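Local coordinates for stress-response A/B barrel domain-containing protein (Thermobifida fusca, PDB 3BGU) that is of unknown function but forms a dimer with a ferredoxin-like fold of the stress-responsive A/B barrel family and binds nitrobenzene in the crystal, at residues A[25-30]-A[73-78]. Sequence-based numbering, arbitrary orientation.
Sequences IALFRW and DFAVVA. With NBZ (nitrobenzene), chain N; EDO (1,2-ethanediol), chain J.
Trp30 meets Asp73 and Phe74 obliquely at one end of this antiparallel pairing. Its CB stands 4.1 Å from Asp73 OD2; with CG anti to the carbonyl carbon (chi1 -55°), the indole comes in against Asp73 and the start of strand 74-78. CG lies near Asp73 CB and OD2, CD1 meets Asp73 CB at 3.4 Å, NE1 gives its hydrogen to a water that in turn donates to Asp73 O, and CZ2 reaches Phe74 CB at 3.5 Å, closer than CE2 or CH2. The Trp30 and Phe74 ring planes stand at 50°. An alanine in place of Trp30 would probably open a gap beside Phe74 CB and leave the bridging water without its indole donor. The backbone N of Trp30 donates to Asp73 OD2 (2.9 Å) from the anti side of the carboxylate, 32° out of its plane. Asp73 and Phe74 both face Phe28, forming a classic beta bulge: Phe28 O accepts a bond from Asp73 N at 2.8 Å and a weak one from Phe74 N. Beyond it the central strands of the ferredoxin-like sheet run in regular register, Ala26 and Val76 exchanging two nearly straight backbone bonds. Ala26, Phe28 and Val76 share the nitrobenzene face, where nitro O1 lies at the edge of the Phe28 ring, 3.5 Å from Phe28 CE1. On the reverse face, Leu27 CD2 packs against Ala75 CB at 3.5 Å, while Ile25 also packs on Val77 of the second subunit.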
ATOM      1  N   ILE A  25      -2.318   4.645  -1.564  1.00  2.21           N
ATOM      2  CA  ILE A  25      -1.245   3.781  -2.030  1.00  2.39           C
ATOM      3  C   ILE A  25      -1.115   3.880  -3.536  1.00  2.16           C
ATOM      4  O   ILE A  25      -2.131   3.793  -4.278  1.00  2.40           O
ATOM      5  CB  ILE A  25      -1.479   2.342  -1.703  1.00  2.67           C
ATOM      6  CG1 ILE A  25      -1.483   2.185  -0.166  1.00  4.57           C
ATOM      7  CG2 ILE A  25      -0.397   1.417  -2.278  1.00  5.84           C
ATOM      8  CD1 ILE A  25      -2.143   0.845   0.322  1.00  5.90           C
ATOM      9  N   ALA A  26       0.121   4.017  -3.986  1.00  2.64           N
ATOM     10  CA  ALA A  26       0.472   3.818  -5.392  1.00  2.82           C
ATOM     11  C   ALA A  26       1.623   2.834  -5.540  1.00  2.67           C
ATOM     12  O   ALA A  26       2.614   2.944  -4.842  1.00  2.65           O
ATOM     13  CB  ALA A  26       0.851   5.151  -6.050  1.00  5.19           C
ATOM     14  N   LEU A  27       1.451   1.889  -6.467  1.00  2.54           N
ATOM     15  CA  LEU A  27       2.514   0.954  -6.831  1.00  3.14           C
ATOM     16  C   LEU A  27       2.967   1.251  -8.272  1.00  3.41           C
ATOM     17  O   LEU A  27       2.122   1.455  -9.149  1.00  2.47           O
ATOM     18  CB  LEU A  27       2.084  -0.491  -6.721  1.00  3.19           C
ATOM     19  CG  LEU A  27       1.462  -0.914  -5.395  1.00  5.20           C
ATOM     20  CD1 LEU A  27       1.119  -2.412  -5.379  1.00  5.76           C
ATOM     21  CD2 LEU A  27       2.367  -0.572  -4.176  1.00  6.27           C
ATOM     22  N   PHE A  28       4.283   1.322  -8.450  1.00  3.05           N
ATOM     23  CA  PHE A  28       4.920   1.614  -9.709  1.00  2.53           C
ATOM     24  C   PHE A  28       5.657   0.402 -10.268  1.00  3.94           C
ATOM     25  O   PHE A  28       6.322  -0.340  -9.538  1.00  2.65           O
ATOM     26  CB  PHE A  28       5.949   2.721  -9.558  1.00  2.59           C
ATOM     27  CG  PHE A  28       5.456   3.943  -8.871  1.00  2.24           C
ATOM     28  CD1 PHE A  28       4.190   4.471  -9.098  1.00  2.38           C
ATOM     29  CD2 PHE A  28       6.332   4.650  -8.049  1.00  2.58           C
ATOM     30  CE1 PHE A  28       3.819   5.646  -8.367  1.00  3.31           C
ATOM     31  CE2 PHE A  28       5.951   5.778  -7.337  1.00  2.53           C
ATOM     32  CZ  PHE A  28       4.713   6.280  -7.497  1.00  3.17           C
ATOM     33  N   ARG A  29       5.575   0.271 -11.588  0.50  2.90           N
ATOM     34  CA  ARG A  29       6.348  -0.685 -12.412  0.50  5.32           C
ATOM     35  C   ARG A  29       7.189   0.160 -13.375  0.50  5.63           C
ATOM     36  O   ARG A  29       6.630   0.863 -14.232  0.50  4.14           O
ATOM     37  CB  ARG A  29       5.392  -1.581 -13.199  0.50  7.00           C
ATOM     38  CG  ARG A  29       6.053  -2.541 -14.215  0.50  5.67           C
ATOM     39  CD  ARG A  29       5.070  -3.641 -14.693  0.50  3.26           C
ATOM     40  NE  ARG A  29       4.315  -3.239 -15.872  0.50  7.33           N
ATOM     41  CZ  ARG A  29       4.726  -3.440 -17.129  0.50  2.75           C
ATOM     42  NH1 ARG A  29       5.867  -4.064 -17.375  0.50  2.00           N
ATOM     43  NH2 ARG A  29       3.972  -3.052 -18.137  0.50  2.82           N
ATOM     44  N   TRP A  30       8.513   0.116 -13.244  1.00  6.98           N
ATOM     45  CA  TRP A  30       9.385   0.976 -14.042  1.00  8.15           C
ATOM     46  C   TRP A  30       9.386   0.510 -15.484  1.00  8.54           C
ATOM     47  O   TRP A  30       9.126  -0.673 -15.741  1.00  8.23           O
ATOM     48  CB  TRP A  30      10.802   1.005 -13.509  1.00  8.12           C
ATOM     49  CG  TRP A  30      10.945   1.388 -12.076  1.00  9.48           C
ATOM     50  CD1 TRP A  30      11.642   0.703 -11.116  1.00  7.05           C
ATOM     51  CD2 TRP A  30      10.395   2.537 -11.425  1.00  5.21           C
ATOM     52  NE1 TRP A  30      11.595   1.365  -9.961  1.00  4.11           N
ATOM     53  CE2 TRP A  30      10.819   2.490 -10.092  1.00  7.06           C
ATOM     54  CE3 TRP A  30       9.613   3.636 -11.850  1.00  8.26           C
ATOM     55  CZ2 TRP A  30      10.501   3.488  -9.180  1.00  2.52           C
ATOM     56  CZ3 TRP A  30       9.267   4.614 -10.924  1.00  9.17           C
ATOM     57  CH2 TRP A  30       9.686   4.509  -9.587  1.00  4.05           C
ATOM     58  N   ASP A  73       7.677  -2.639  -8.736  1.00  2.47           N
ATOM     59  CA  ASP A  73       9.033  -2.265  -8.376  1.00  2.55           C
ATOM     60  C   ASP A  73       9.148  -1.339  -7.176  1.00  2.51           C
ATOM     61  O   ASP A  73      10.240  -1.196  -6.635  1.00  3.43           O
ATOM     62  CB  ASP A  73       9.707  -1.546  -9.555  1.00  2.58           C
ATOM     63  CG  ASP A  73       9.859  -2.453 -10.744  1.00  4.14           C
ATOM     64  OD1 ASP A  73      10.645  -3.394 -10.622  1.00  5.00           O
ATOM     65  OD2 ASP A  73       9.111  -2.307 -11.738  1.00 11.01           O
ATOM     66  N   PHE A  74       8.084  -0.604  -6.844  1.00  2.34           N
ATOM     67  CA  PHE A  74       8.166   0.503  -5.884  1.00  2.29           C
ATOM     68  C   PHE A  74       6.755   0.792  -5.350  1.00  2.60           C
ATOM     69  O   PHE A  74       5.784   0.699  -6.120  1.00  3.71           O
ATOM     70  CB  PHE A  74       8.828   1.742  -6.592  1.00  2.18           C
ATOM     71  CG  PHE A  74       9.425   2.722  -5.641  1.00  2.62           C
ATOM     72  CD1 PHE A  74       8.624   3.652  -5.037  1.00  2.16           C
ATOM     73  CD2 PHE A  74      10.801   2.726  -5.399  1.00  2.41           C
ATOM     74  CE1 PHE A  74       9.131   4.574  -4.160  1.00  2.89           C
ATOM     75  CE2 PHE A  74      11.328   3.651  -4.479  1.00  2.60           C
ATOM     76  CZ  PHE A  74      10.467   4.558  -3.855  1.00  5.77           C
ATOM     77  N   ALA A  75       6.695   1.192  -4.074  1.00  2.60           N
ATOM     78  CA  ALA A  75       5.456   1.565  -3.360  1.00  3.32           C
ATOM     79  C   ALA A  75       5.604   2.929  -2.721  1.00  3.51           C
ATOM     80  O   ALA A  75       6.700   3.249  -2.180  1.00  2.69           O
ATOM     81  CB  ALA A  75       5.126   0.520  -2.252  1.00  3.24           C
ATOM     82  N   VAL A  76       4.545   3.734  -2.758  0.50  2.20           N
ATOM     83  CA  VAL A  76       4.427   4.898  -1.858  0.50  2.62           C
ATOM     84  C   VAL A  76       3.057   4.852  -1.142  0.50  2.34           C
ATOM     85  O   VAL A  76       2.025   4.586  -1.767  0.50  2.45           O
ATOM     86  CB  VAL A  76       4.650   6.243  -2.603  0.50  2.11           C
ATOM     87  CG1 VAL A  76       3.610   6.403  -3.704  0.50  2.55           C
ATOM     88  CG2 VAL A  76       4.595   7.441  -1.640  0.50  5.19           C
ATOM     89  N   VAL A  77       3.058   5.151   0.164  1.00  2.51           N
ATOM     90  CA  VAL A  77       1.861   5.154   1.020  1.00  4.80           C
ATOM     91  C   VAL A  77       1.809   6.509   1.734  1.00  3.85           C
ATOM     92  O   VAL A  77       2.823   6.997   2.231  1.00  5.65           O
ATOM     93  CB  VAL A  77       1.901   4.032   2.089  1.00  5.23           C
ATOM     94  CG1 VAL A  77       0.551   3.909   2.830  1.00  9.41           C
ATOM     95  CG2 VAL A  77       2.349   2.682   1.480  1.00  5.35           C
ATOM     96  N   ALA A  78       0.627   7.111   1.759  1.00  3.17           N
ATOM     97  CA  ALA A  78       0.453   8.417   2.403  1.00  4.52           C
ATOM     98  C   ALA A  78      -0.870   8.412   3.096  1.00  4.61           C
ATOM     99  O   ALA A  78      -1.878   8.031   2.485  1.00  5.06           O
ATOM    100  CB  ALA A  78       0.483   9.577   1.376  1.00  2.54           C
TER
HETATM  101  C1  NBZ N 112       2.189   9.812  -4.625  1.00  4.89           C
HETATM  102  C2  NBZ N 112       3.104  10.547  -3.886  1.00  5.07           C
HETATM  103  C3  NBZ N 112       4.282  10.962  -4.437  1.00  5.32           C
HETATM  104  C4  NBZ N 112       4.517  10.718  -5.775  1.00  5.78           C
HETATM  105  C5  NBZ N 112       3.624   9.982  -6.550  1.00  2.42           C
HETATM  106  C6  NBZ N 112       2.417   9.545  -5.980  1.00  2.11           C
HETATM  107  N1  NBZ N 112       1.463   8.822  -6.731  1.00  7.24           N
HETATM  108  O1  NBZ N 112       1.698   8.397  -7.870  1.00  2.61           O
HETATM  109  O2  NBZ N 112       0.337   8.555  -6.250  1.00  2.45           O
HETATM  110  C1  EDO J 108      12.738  -3.171 -14.055  1.00 21.39           C
HETATM  111  O1  EDO J 108      12.653  -3.543 -15.435  1.00 23.08           O
HETATM  112  C2  EDO J 108      11.319  -3.087 -13.548  1.00 12.07           C
HETATM  113  O2  EDO J 108      10.395  -3.236 -14.644  1.00 28.01           O
HETATM  114  O   HOH W   1      12.530   0.273  -7.427  1.00  5.12           O